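Local coordinates for cell division control protein 73 (Saccharomyces cerevisiae, PDB 3V46) that serves, through its Ras-like C-terminal domain, in the Paf1 transcription elongation complex, promoting association of that complex with chromatin, at residues A[13-18]-A[66-71]; A[59-64]-A[159-164]. All coordinates share one frame; numbering follows the deposited sequence.

Contact 1. Residues A[13-18]-A[66-71]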
# COMPACT_ATOMS: atom_id res chain seq x y z
N LYS A 13 15.36 -5.22 -8.74
CA LYS A 13 15.14 -5.87 -7.45
C LYS A 13 13.65 -5.82 -7.16
O LYS A 13 12.92 -5.07 -7.81
CB LYS A 13 15.95 -5.21 -6.34
CG LYS A 13 17.45 -5.36 -6.49
CD LYS A 13 18.12 -5.73 -5.17
CE LYS A 13 19.63 -5.83 -5.32
NZ LYS A 13 20.31 -6.17 -4.04
N ASP A 14 13.18 -6.63 -6.20
CA ASP A 14 11.75 -6.66 -5.92
C ASP A 14 11.27 -5.34 -5.33
O ASP A 14 11.84 -4.82 -4.36
CB ASP A 14 11.39 -7.81 -4.98
CG ASP A 14 11.56 -9.17 -5.64
OD1 ASP A 14 11.56 -9.25 -6.89
OD2 ASP A 14 11.66 -10.17 -4.90
N PRO A 15 10.21 -4.78 -5.91
CA PRO A 15 9.68 -3.54 -5.35
C PRO A 15 9.01 -3.76 -3.98
O PRO A 15 8.57 -4.86 -3.64
CB PRO A 15 8.65 -3.09 -6.39
CG PRO A 15 8.26 -4.34 -7.09
CD PRO A 15 9.47 -5.21 -7.10
N ILE A 16 8.93 -2.68 -3.22
CA ILE A 16 8.45 -2.73 -1.86
C ILE A 16 7.21 -1.86 -1.67
O ILE A 16 7.14 -0.74 -2.19
CB ILE A 16 9.55 -2.25 -0.89
CG1 ILE A 16 10.79 -3.13 -1.04
CG2 ILE A 16 9.05 -2.25 0.53
CD1 ILE A 16 12.04 -2.60 -0.35
N ILE A 17 6.24 -2.39 -0.94
CA ILE A 17 5.06 -1.64 -0.53
C ILE A 17 5.09 -1.53 0.98
O ILE A 17 5.25 -2.53 1.68
CB ILE A 17 3.76 -2.35 -0.97
CG1 ILE A 17 3.69 -2.47 -2.49
CG2 ILE A 17 2.55 -1.56 -0.47
CD1 ILE A 17 2.47 -3.25 -3.04
N LEU A 18 4.97 -0.32 1.50
CA LEU A 18 4.95 -0.12 2.94
C LEU A 18 3.51 -0.01 3.42
O LEU A 18 2.76 0.82 2.93
CB LEU A 18 5.68 1.16 3.32
CG LEU A 18 7.12 1.29 2.88
CD1 LEU A 18 7.71 2.59 3.41
CD2 LEU A 18 7.91 0.11 3.38
N ARG A 66 7.40 -9.46 -17.45
CA ARG A 66 7.76 -10.41 -16.40
C ARG A 66 6.83 -10.27 -15.19
O ARG A 66 6.36 -9.17 -14.89
CB ARG A 66 9.20 -10.18 -15.97
CG ARG A 66 9.44 -8.85 -15.25
CD ARG A 66 10.93 -8.60 -15.02
NE ARG A 66 11.18 -7.49 -14.10
CZ ARG A 66 11.00 -6.20 -14.41
NH1 ARG A 66 10.56 -5.86 -15.61
NH2 ARG A 66 11.26 -5.26 -13.51
N PRO A 67 6.58 -11.38 -14.47
CA PRO A 67 5.82 -11.20 -13.22
C PRO A 67 6.62 -10.35 -12.23
O PRO A 67 7.84 -10.39 -12.21
CB PRO A 67 5.66 -12.63 -12.68
CG PRO A 67 6.13 -13.55 -13.76
CD PRO A 67 7.01 -12.77 -14.68
N ILE A 68 5.91 -9.59 -11.40
CA ILE A 68 6.54 -8.73 -10.41
C ILE A 68 6.24 -9.30 -9.03
O ILE A 68 5.10 -9.66 -8.73
CB ILE A 68 6.02 -7.28 -10.50
CG1 ILE A 68 6.32 -6.67 -11.87
CG2 ILE A 68 6.62 -6.43 -9.38
CD1 ILE A 68 7.79 -6.66 -12.25
N ARG A 69 7.27 -9.42 -8.20
CA ARG A 69 7.12 -9.91 -6.84
C ARG A 69 7.30 -8.75 -5.90
O ARG A 69 8.35 -8.10 -5.89
CB ARG A 69 8.15 -10.99 -6.53
CG ARG A 69 8.01 -12.27 -7.35
CD ARG A 69 9.02 -13.32 -6.91
NE ARG A 69 8.91 -14.52 -7.73
CZ ARG A 69 9.76 -15.55 -7.67
NH1 ARG A 69 10.78 -15.52 -6.82
NH2 ARG A 69 9.59 -16.60 -8.46
N PHE A 70 6.25 -8.46 -5.14
CA PHE A 70 6.27 -7.41 -4.14
C PHE A 70 6.64 -7.91 -2.77
O PHE A 70 6.19 -8.97 -2.33
CB PHE A 70 4.90 -6.73 -4.06
CG PHE A 70 4.49 -6.03 -5.31
CD1 PHE A 70 4.87 -4.72 -5.55
CD2 PHE A 70 3.73 -6.69 -6.27
CE1 PHE A 70 4.50 -4.07 -6.72
CE2 PHE A 70 3.35 -6.05 -7.43
CZ PHE A 70 3.74 -4.74 -7.66
N ILE A 71 7.45 -7.12 -2.09
CA ILE A 71 7.70 -7.29 -0.67
C ILE A 71 6.82 -6.27 0.04
O ILE A 71 6.95 -5.07 -0.21
CB ILE A 71 9.17 -7.02 -0.36
CG1 ILE A 71 10.05 -8.03 -1.11
CG2 ILE A 71 9.43 -7.09 1.13
CD1 ILE A 71 11.50 -7.65 -1.13
O HOH W 1 11.16 -6.16 -10.18
O HOH W 2 10.05 -8.47 -8.97
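Phe70 CG and Ile17 CG1 both lie beside their own backbone N, anti to the carbonyl carbon, chi1 -63° for the ring and -61° for the CG1 branch, and this brings CD1 of Ile17 to 3.8 Å from CD1 of Phe70. Ile17 continues extended, and the two side chains cross obliquely, its CD1 methyl beside ring atom CD1. Pro15 reaches the same ring carbon with its CG, which also sits 3.5 Å from CG2 of Ile68; that methyl in turn lies over one face of Phe70, towards the rim. Proline, isoleucine branch and aromatic ring therefore pack as one apolar cluster on one side of the sheet, while Ile16 and Ile71 put their side chains on the other.

The backbones meet through two nearly straight bonds. Ile71 N gives its hydrogen to Pro15 O at 3.0 Å (N-H...O 171°), and Ile71 O receives Ile17 N at 2.9 Å. Ile71 thus spends both its polar backbone atoms on the residues flanking Ile16.

Towards the start of the pairing the join becomes watery. Asp14 runs alongside Arg69, yet their charged groups do not meet: the guanidinium is engaged by Glu58 on the next strand. Instead a water gives a hydrogen to Asp14 OD1 at 2.7 Å and accepts one from Arg69 N, bridging the two segments where no direct bond forms. Ile16 with Ile71 is a parallel bridge between strands 16-18 and 68-73, inner neighbours in the mixed six-stranded sheet, order 2-3-1-4-5-6, of a Ras-like fold.

Contact 2. Residues A[59-64]-A[159-164]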
# COMPACT_ATOMS: atom_id res chain seq x y z
N LYS A 59 2.48 -10.65 -8.87
CA LYS A 59 1.45 -10.15 -9.77
C LYS A 59 1.90 -10.24 -11.21
O LYS A 59 2.99 -9.80 -11.57
CB LYS A 59 1.12 -8.70 -9.43
CG LYS A 59 0.08 -8.05 -10.35
CD LYS A 59 -1.29 -8.66 -10.14
CE LYS A 59 -2.36 -7.94 -10.95
NZ LYS A 59 -3.68 -8.61 -10.84
N ASN A 60 1.04 -10.81 -12.05
CA ASN A 60 1.24 -10.78 -13.49
C ASN A 60 0.42 -9.61 -14.05
O ASN A 60 -0.81 -9.66 -14.09
CB ASN A 60 0.82 -12.11 -14.11
CG ASN A 60 1.23 -12.22 -15.57
OD1 ASN A 60 0.40 -12.11 -16.47
ND2 ASN A 60 2.52 -12.44 -15.80
N PHE A 61 1.11 -8.54 -14.43
CA PHE A 61 0.47 -7.37 -15.00
C PHE A 61 0.33 -7.51 -16.50
O PHE A 61 1.20 -8.06 -17.17
CB PHE A 61 1.31 -6.12 -14.73
CG PHE A 61 1.34 -5.68 -13.30
CD1 PHE A 61 0.29 -4.98 -12.75
CD2 PHE A 61 2.45 -5.95 -12.50
CE1 PHE A 61 0.32 -4.54 -11.44
CE2 PHE A 61 2.50 -5.51 -11.18
CZ PHE A 61 1.43 -4.81 -10.65
N GLU A 62 -0.77 -6.99 -17.04
CA GLU A 62 -1.00 -7.01 -18.47
C GLU A 62 0.06 -6.25 -19.25
O GLU A 62 0.37 -6.60 -20.38
CB GLU A 62 -2.35 -6.37 -18.77
CG GLU A 62 -3.52 -7.14 -18.25
CD GLU A 62 -4.78 -6.30 -18.25
OE1 GLU A 62 -4.82 -5.28 -17.54
OE2 GLU A 62 -5.73 -6.67 -18.96
N ARG A 63 0.60 -5.20 -18.65
CA ARG A 63 1.42 -4.26 -19.41
C ARG A 63 2.89 -4.30 -19.03
O ARG A 63 3.67 -3.45 -19.46
CB ARG A 63 0.84 -2.85 -19.28
CG ARG A 63 -0.56 -2.78 -19.86
CD ARG A 63 -1.18 -1.39 -19.85
NE ARG A 63 -2.55 -1.46 -20.37
CZ ARG A 63 -2.86 -1.49 -21.66
NH1 ARG A 63 -1.91 -1.45 -22.58
NH2 ARG A 63 -4.13 -1.56 -22.03
N ILE A 64 3.26 -5.31 -18.24
CA ILE A 64 4.65 -5.57 -17.91
C ILE A 64 4.91 -7.04 -18.22
O ILE A 64 4.13 -7.90 -17.82
CB ILE A 64 4.93 -5.28 -16.41
CG1 ILE A 64 4.68 -3.80 -16.11
CG2 ILE A 64 6.35 -5.66 -16.04
CD1 ILE A 64 4.73 -3.45 -14.63
N SER A 159 -3.83 1.13 -10.99
CA SER A 159 -3.18 2.32 -10.46
C SER A 159 -1.72 2.03 -10.18
O SER A 159 -0.83 2.82 -10.52
CB SER A 159 -3.87 2.77 -9.16
OG SER A 159 -3.17 3.82 -8.53
N LEU A 160 -1.45 0.88 -9.58
CA LEU A 160 -0.08 0.52 -9.25
C LEU A 160 0.72 0.16 -10.51
O LEU A 160 1.89 0.50 -10.63
CB LEU A 160 -0.08 -0.63 -8.25
CG LEU A 160 1.29 -1.02 -7.70
CD1 LEU A 160 1.99 0.18 -7.06
CD2 LEU A 160 1.14 -2.14 -6.69
N GLU A 161 0.08 -0.50 -11.48
CA GLU A 161 0.73 -0.83 -12.74
C GLU A 161 1.24 0.44 -13.43
O GLU A 161 2.37 0.48 -13.90
CB GLU A 161 -0.26 -1.56 -13.66
CG GLU A 161 0.32 -1.99 -14.98
CD GLU A 161 -0.72 -2.67 -15.83
OE1 GLU A 161 -1.83 -2.12 -15.98
OE2 GLU A 161 -0.43 -3.77 -16.35
N LYS A 162 0.40 1.46 -13.46
CA LYS A 162 0.73 2.74 -14.07
C LYS A 162 1.93 3.36 -13.36
O LYS A 162 2.84 3.91 -14.00
CB LYS A 162 -0.49 3.66 -13.95
CG LYS A 162 -0.32 5.05 -14.53
CD LYS A 162 -1.63 5.84 -14.40
CE LYS A 162 -2.84 5.00 -14.82
NZ LYS A 162 -4.13 5.73 -14.64
N GLU A 163 1.93 3.27 -12.04
CA GLU A 163 3.01 3.83 -11.26
C GLU A 163 4.31 3.09 -11.56
O GLU A 163 5.35 3.71 -11.76
CB GLU A 163 2.68 3.80 -9.76
CG GLU A 163 3.77 4.34 -8.85
CD GLU A 163 4.04 5.83 -9.03
OE1 GLU A 163 3.23 6.52 -9.69
OE2 GLU A 163 5.07 6.31 -8.50
N LEU A 164 4.26 1.75 -11.63
CA LEU A 164 5.46 0.97 -11.93
C LEU A 164 6.04 1.33 -13.29
O LEU A 164 7.25 1.49 -13.45
CB LEU A 164 5.17 -0.53 -11.87
CG LEU A 164 4.83 -1.06 -10.48
CD1 LEU A 164 4.43 -2.52 -10.57
CD2 LEU A 164 6.02 -0.89 -9.56
O HOH W 3 -3.59 -2.58 -18.00
O HOH W 4 -2.73 -5.43 -15.45
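Glu161 stretches from helix 149-166 to the loop after strand 54-59, its CG anti to the backbone N (chi1 -178°) and the next torsion extended as well, which delivers the carboxylate to the loop at Phe61, Glu62 and Arg63. There OE2 accepts the backbone N-H of Arg63 at 2.9 Å. The bond is bent, 142° at the hydrogen, and the donor comes in on the syn side but 32° out of the carboxylate plane. Glu62 N is close to the same oxygen, but its angle is too poor for a bond; it gives its hydrogen instead to a water that also donates to OE2 and to Glu62 OE1.

The aliphatic part of Glu161 is used too. Its chain slides past Phe61 in the opposite direction, with CB 3.6 Å from ring atom CD1. At the far side of the ring, Leu164, one helical turn on, brings CD1 to 3.6 Å from Phe61 CE2, while its CB packs 4.0 Å from Ile64 CD1; Leu164 crosses both partners at about a right angle. Lys59, from the ring's own segment, lays CG over the centre of one ring face, 3.4 Å above the plane.

Arg63 is extended from CG to NE and crosses the Glu161 side chain at about a right angle, without a direct salt bridge. NE stays 4.5 Å from Glu161 OE1, and a second water fills the step, accepting from NE and donating to OE1 and to Glu62 OE1. Two glutamates and one arginine thus share water-mediated bonds, through which the nearby positive charge would probably help offset their like charges, while the direct N-H bond ties the largely buried Glu161 to the loop backbone.

Contact 1 and contact 2 have centres 11 Å apart and meet directly around Phe70. Ring atom CD1 packs within contact 1, whereas CZ reaches into contact 2, lying 3.7 Å from Leu164 CD1 and 3.8 Å from both Phe61 CZ and Leu160 CD2. Strand 68-73 is thereby packed against helix 149-166. A second tie is a probable hydrogen bond, Lys59 N to Ile68 O at 2.8 Å, where strand 54-59 pairs with strand 68-73, just before the loop that packs on the helix. Their segments alternate along the chain. The domain does not bind GTP, and both contacts belong to the packing of its Ras-like core.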